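Local coordinates for 3-methyladenine DNA glycosylase (PDB 1PU6), which excises 3-methyladenine from alkylated DNA as a base excision repair glycosylase of the helix-hairpin-helix superfamily, at residues A[109-112]-A[113-116]; A[164-167]-A[168-171]. One frame throughout, in Å; residues are numbered along the deposited sequence.

Contact 1. Residues A[109-112]-A[113-116]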
loop_
_atom_site.group_PDB
_atom_site.type_symbol
_atom_site.label_atom_id
_atom_site.label_comp_id
_atom_site.label_asym_id
_atom_site.label_seq_id
_atom_site.Cartn_x
_atom_site.Cartn_y
_atom_site.Cartn_z
ATOM N N GLN A 109 4.820 12.833 -16.588
ATOM C CA GLN A 109 6.198 13.009 -17.062
ATOM C C GLN A 109 7.264 12.315 -16.224
ATOM O O GLN A 109 8.283 11.835 -16.762
ATOM C CB GLN A 109 6.539 14.505 -17.369
ATOM C CG GLN A 109 5.714 15.063 -18.543
ATOM C CD GLN A 109 4.259 15.442 -18.190
ATOM O OE1 GLN A 109 3.980 16.100 -17.144
ATOM N NE2 GLN A 109 3.316 15.027 -19.069
ATOM N N SER A 110 7.074 12.286 -14.905
ATOM C CA SER A 110 8.094 11.686 -14.024
ATOM C C SER A 110 7.438 11.094 -12.802
ATOM O O SER A 110 6.320 11.472 -12.455
ATOM C CB SER A 110 9.091 12.784 -13.548
ATOM O OG SER A 110 8.457 13.813 -12.768
ATOM N N PHE A 111 8.137 10.147 -12.171
ATOM C CA PHE A 111 7.662 9.580 -10.922
ATOM C C PHE A 111 7.606 10.691 -9.859
ATOM O O PHE A 111 6.692 10.718 -9.045
ATOM C CB PHE A 111 8.577 8.417 -10.462
ATOM C CG PHE A 111 8.091 7.707 -9.259
ATOM C CD1 PHE A 111 6.824 7.096 -9.252
ATOM C CD2 PHE A 111 8.900 7.621 -8.105
ATOM C CE1 PHE A 111 6.360 6.422 -8.103
ATOM C CE2 PHE A 111 8.447 6.930 -6.956
ATOM C CZ PHE A 111 7.185 6.330 -6.961
ATOM N N GLU A 112 8.566 11.615 -9.858
ATOM C CA GLU A 112 8.544 12.686 -8.855
ATOM C C GLU A 112 7.281 13.547 -8.980
ATOM O O GLU A 112 6.630 13.846 -7.977
ATOM C CB GLU A 112 9.781 13.601 -9.015
ATOM C CG GLU A 112 9.830 14.752 -8.007
ATOM C CD GLU A 112 11.231 15.350 -7.863
ATOM O OE1 GLU A 112 12.138 14.954 -8.641
ATOM O OE2 GLU A 112 11.430 16.228 -6.981
ATOM N N ASN A 113 6.935 13.958 -10.205
ATOM C CA ASN A 113 5.724 14.756 -10.379
ATOM C C ASN A 113 4.474 13.955 -10.094
ATOM O O ASN A 113 3.512 14.495 -9.507
ATOM C CB ASN A 113 5.675 15.360 -11.788
ATOM C CG ASN A 113 4.621 16.439 -11.930
ATOM O OD1 ASN A 113 4.566 17.424 -11.123
ATOM N ND2 ASN A 113 3.777 16.298 -12.963
ATOM N N PHE A 114 4.484 12.677 -10.476
ATOM C CA PHE A 114 3.356 11.778 -10.175
ATOM C C PHE A 114 3.048 11.795 -8.671
ATOM O O PHE A 114 1.886 11.871 -8.262
ATOM C CB PHE A 114 3.725 10.328 -10.653
ATOM C CG PHE A 114 2.847 9.215 -10.097
ATOM C CD1 PHE A 114 1.634 8.833 -10.720
ATOM C CD2 PHE A 114 3.303 8.453 -9.001
ATOM C CE1 PHE A 114 0.862 7.744 -10.213
ATOM C CE2 PHE A 114 2.536 7.388 -8.465
ATOM C CZ PHE A 114 1.337 7.011 -9.087
ATOM N N LYS A 115 4.081 11.684 -7.829
ATOM C CA LYS A 115 3.829 11.573 -6.409
ATOM C C LYS A 115 3.144 12.845 -5.909
ATOM O O LYS A 115 2.367 12.774 -4.989
ATOM C CB LYS A 115 5.131 11.366 -5.597
ATOM C CG LYS A 115 5.770 10.002 -5.759
ATOM C CD LYS A 115 6.994 9.796 -4.828
ATOM C CE LYS A 115 8.242 10.268 -5.441
ATOM N NZ LYS A 115 9.418 10.135 -4.467
ATOM N N GLN A 116 3.442 13.997 -6.523
ATOM C CA GLN A 116 2.799 15.246 -6.145
ATOM C C GLN A 116 1.379 15.396 -6.660
ATOM O O GLN A 116 0.522 15.889 -5.914
ATOM C CB GLN A 116 3.648 16.440 -6.581
ATOM C CG GLN A 116 3.140 17.811 -6.169
ATOM C CD GLN A 116 4.026 18.944 -6.710
ATOM O OE1 GLN A 116 5.207 19.039 -6.351
ATOM N NE2 GLN A 116 3.464 19.790 -7.589
#

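Contact 2. Residues A[164-167]-A[168-171]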
loop_
_atom_site.group_PDB
_atom_site.type_symbol
_atom_site.label_atom_id
_atom_site.label_comp_id
_atom_site.label_asym_id
_atom_site.label_seq_id
_atom_site.Cartn_x
_atom_site.Cartn_y
_atom_site.Cartn_z
ATOM N N ILE A 164 -18.824 -3.202 8.232
ATOM C CA ILE A 164 -18.919 -2.219 7.167
ATOM C C ILE A 164 -18.337 -2.867 5.937
ATOM O O ILE A 164 -17.118 -2.923 5.774
ATOM C CB ILE A 164 -18.150 -0.906 7.527
ATOM C CG1 ILE A 164 -18.577 -0.334 8.896
ATOM C CG2 ILE A 164 -18.326 0.137 6.402
ATOM C CD1 ILE A 164 -17.672 0.883 9.429
ATOM N N GLU A 165 -19.211 -3.349 5.064
ATOM C CA GLU A 165 -18.745 -4.118 3.917
ATOM C C GLU A 165 -18.233 -3.226 2.789
ATOM O O GLU A 165 -17.390 -3.679 2.002
ATOM C CB GLU A 165 -19.853 -5.062 3.418
ATOM C CG GLU A 165 -19.803 -6.432 4.094
ATOM C CD GLU A 165 -21.105 -6.833 4.752
ATOM O OE1 GLU A 165 -21.310 -6.433 5.917
ATOM O OE2 GLU A 165 -21.908 -7.570 4.110
ATOM N N ASP A 166 -18.691 -1.969 2.709
ATOM C CA ASP A 166 -18.301 -1.116 1.601
ATOM C C ASP A 166 -16.924 -0.510 1.833
ATOM O O ASP A 166 -16.689 0.069 2.913
ATOM C CB ASP A 166 -19.329 -0.014 1.430
ATOM C CG ASP A 166 -18.969 0.930 0.336
ATOM O OD1 ASP A 166 -19.249 0.607 -0.860
ATOM O OD2 ASP A 166 -18.387 2.020 0.573
ATOM N N TYR A 167 -16.037 -0.615 0.834
ATOM C CA TYR A 167 -14.637 -0.151 1.030
ATOM C C TYR A 167 -14.590 1.317 1.488
ATOM O O TYR A 167 -13.888 1.621 2.442
ATOM C CB TYR A 167 -13.788 -0.337 -0.281
ATOM C CG TYR A 167 -12.336 0.044 -0.130
ATOM C CD1 TYR A 167 -11.340 -0.954 -0.050
ATOM C CD2 TYR A 167 -11.960 1.385 -0.011
ATOM C CE1 TYR A 167 -10.007 -0.622 0.124
ATOM C CE2 TYR A 167 -10.674 1.733 0.207
ATOM C CZ TYR A 167 -9.683 0.738 0.250
ATOM O OH TYR A 167 -8.371 1.130 0.472
ATOM N N ASP A 168 -15.273 2.238 0.800
ATOM C CA ASP A 168 -15.088 3.671 1.106
ATOM C C ASP A 168 -15.645 4.081 2.481
ATOM O O ASP A 168 -15.142 4.998 3.157
ATOM C CB ASP A 168 -15.719 4.569 0.047
ATOM C CG ASP A 168 -14.975 4.501 -1.305
ATOM O OD1 ASP A 168 -15.568 4.858 -2.360
ATOM O OD2 ASP A 168 -13.828 4.077 -1.430
ATOM N N GLU A 169 -16.703 3.398 2.893
ATOM C CA GLU A 169 -17.292 3.638 4.219
ATOM C C GLU A 169 -16.445 3.059 5.345
ATOM O O GLU A 169 -16.295 3.681 6.371
ATOM C CB GLU A 169 -18.701 3.038 4.246
ATOM C CG GLU A 169 -19.603 3.826 3.274
ATOM C CD GLU A 169 -21.045 3.325 3.240
ATOM O OE1 GLU A 169 -21.823 3.781 2.341
ATOM O OE2 GLU A 169 -21.426 2.523 4.122
ATOM N N LEU A 170 -15.817 1.914 5.085
ATOM C CA LEU A 170 -14.878 1.309 6.023
ATOM C C LEU A 170 -13.643 2.232 6.192
ATOM O O LEU A 170 -13.176 2.532 7.293
ATOM C CB LEU A 170 -14.457 -0.027 5.437
ATOM C CG LEU A 170 -13.934 -1.141 6.318
ATOM C CD1 LEU A 170 -13.000 -2.150 5.637
ATOM C CD2 LEU A 170 -13.995 -1.150 7.844
ATOM N N GLN A 171 -13.124 2.700 5.057
ATOM C CA GLN A 171 -12.062 3.697 5.090
ATOM C C GLN A 171 -12.456 4.997 5.870
ATOM O O GLN A 171 -11.665 5.554 6.651
ATOM C CB GLN A 171 -11.674 4.056 3.678
ATOM C CG GLN A 171 -10.646 5.131 3.569
ATOM C CD GLN A 171 -10.215 5.256 2.117
ATOM O OE1 GLN A 171 -11.041 5.641 1.270
ATOM N NE2 GLN A 171 -8.964 4.878 1.815
HETATM O O HOH W 1 -16.727 1.572 -1.755
#

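Contact 1. Residues A[109-112]-A[113-116]
Lys115 runs up over the ring of Phe111, one turn earlier in the same short helix. Its CB starts beside the backbone, 3.7 Å from Glu112 O. CG comes next, 4.2 Å from the centroid of the Phe111 ring and 15° off the ring normal, which makes a CH-pi contact over one face, set toward the rim. CD continues to 3.9 Å from Phe111 CE2. There the chain bends (chi3 -88°), which keeps CE against the ring, 3.7 Å from the same CE2, before NZ passes the rim. Phe111 CE1 lies 3.8 Å from Phe114 CD2, the two rings meeting rim to rim with their planes turned only 20° apart.

All this sits at the start of helix 111-117, directly after helix 90-108 ends and Gln109 turns the chain with positive phi. Ser110 is the N-cap. Its OG, placed between the backbone N and the carbonyl carbon, accepts from Asn113 N at 3.0 Å, while its carbonyl O accepts from Phe114 N. Lys115 N closes the next turn on Phe111 O.

Glu66 takes the remaining amides of the turn, its carboxylate accepting from the N atoms of Phe111 and Glu112. Asn113 turns its amide back to Phe108 O at the end of the preceding helix. Both phenylalanines are buried against Leu34 of helix 31-39, and Phe31 meets the Phe111 ring edge-to-face.

Contact 2. Residues A[164-167]-A[168-171]
Asp166 OD2 accepts from Glu169 N at 3.2 Å through its anti lone pair, the N-cap bond that opens helix 167-179. With CG anti to the backbone N (chi1 178°), the carboxylate lies across the first turn; a water donates a weak bond to the other oxygen, Asp166 OD1, and accepts from Asp168 N, whose nitrogen lies 3.0 Å from the water oxygen. Behind the cap the regular turns begin: Leu170 N to Asp166 O, and Gln171 N to Tyr167 O at 2.9 Å and nearly straight, 172° at the hydrogen.

Farther out, Gln171 NE2 approaches the edge of the Tyr167 ring, 3.9 Å from CE2, with amide and ring planes almost perpendicular. Both polar ends share one acceptor, Asp135 OD1, on helix 131-141. Asp168 is held by salt bridges to Arg120 and Lys131. On the apolar flank, Ile164 CG2 lies 4.0 Å from Leu170 CB and 3.6 Å from Glu169 CB, and Leu170 is packed against Tyr154 and Leu157 of helix 151-159.

Asp166 OD2 and Glu169 OE1 are like charges 4.2 Å apart; the helix N-terminus probably eases that repulsion, and the negative cap should in turn suit the helix dipole.

In the fold
Along the chain the two contacts come in series, 109-116 before 164-171, and both belong to the HhH-GPD region of the protein. Their centres are about 29 Å apart and their nearest atoms about 15 Å, so they do not touch; each centre is about 17 Å from the centre of the chain. Each starts a different helix of this all-helical protein, 111-117 for contact 1 and 167-179 for contact 2. Helix 120-124 links their surroundings: Trp122 and Leu123 meet Phe114 of contact 1, while Arg120 pairs with Asp168 of contact 2. The two capped starts thus begin helices separated in the chain by three others, at separate places in the glycosylase fold.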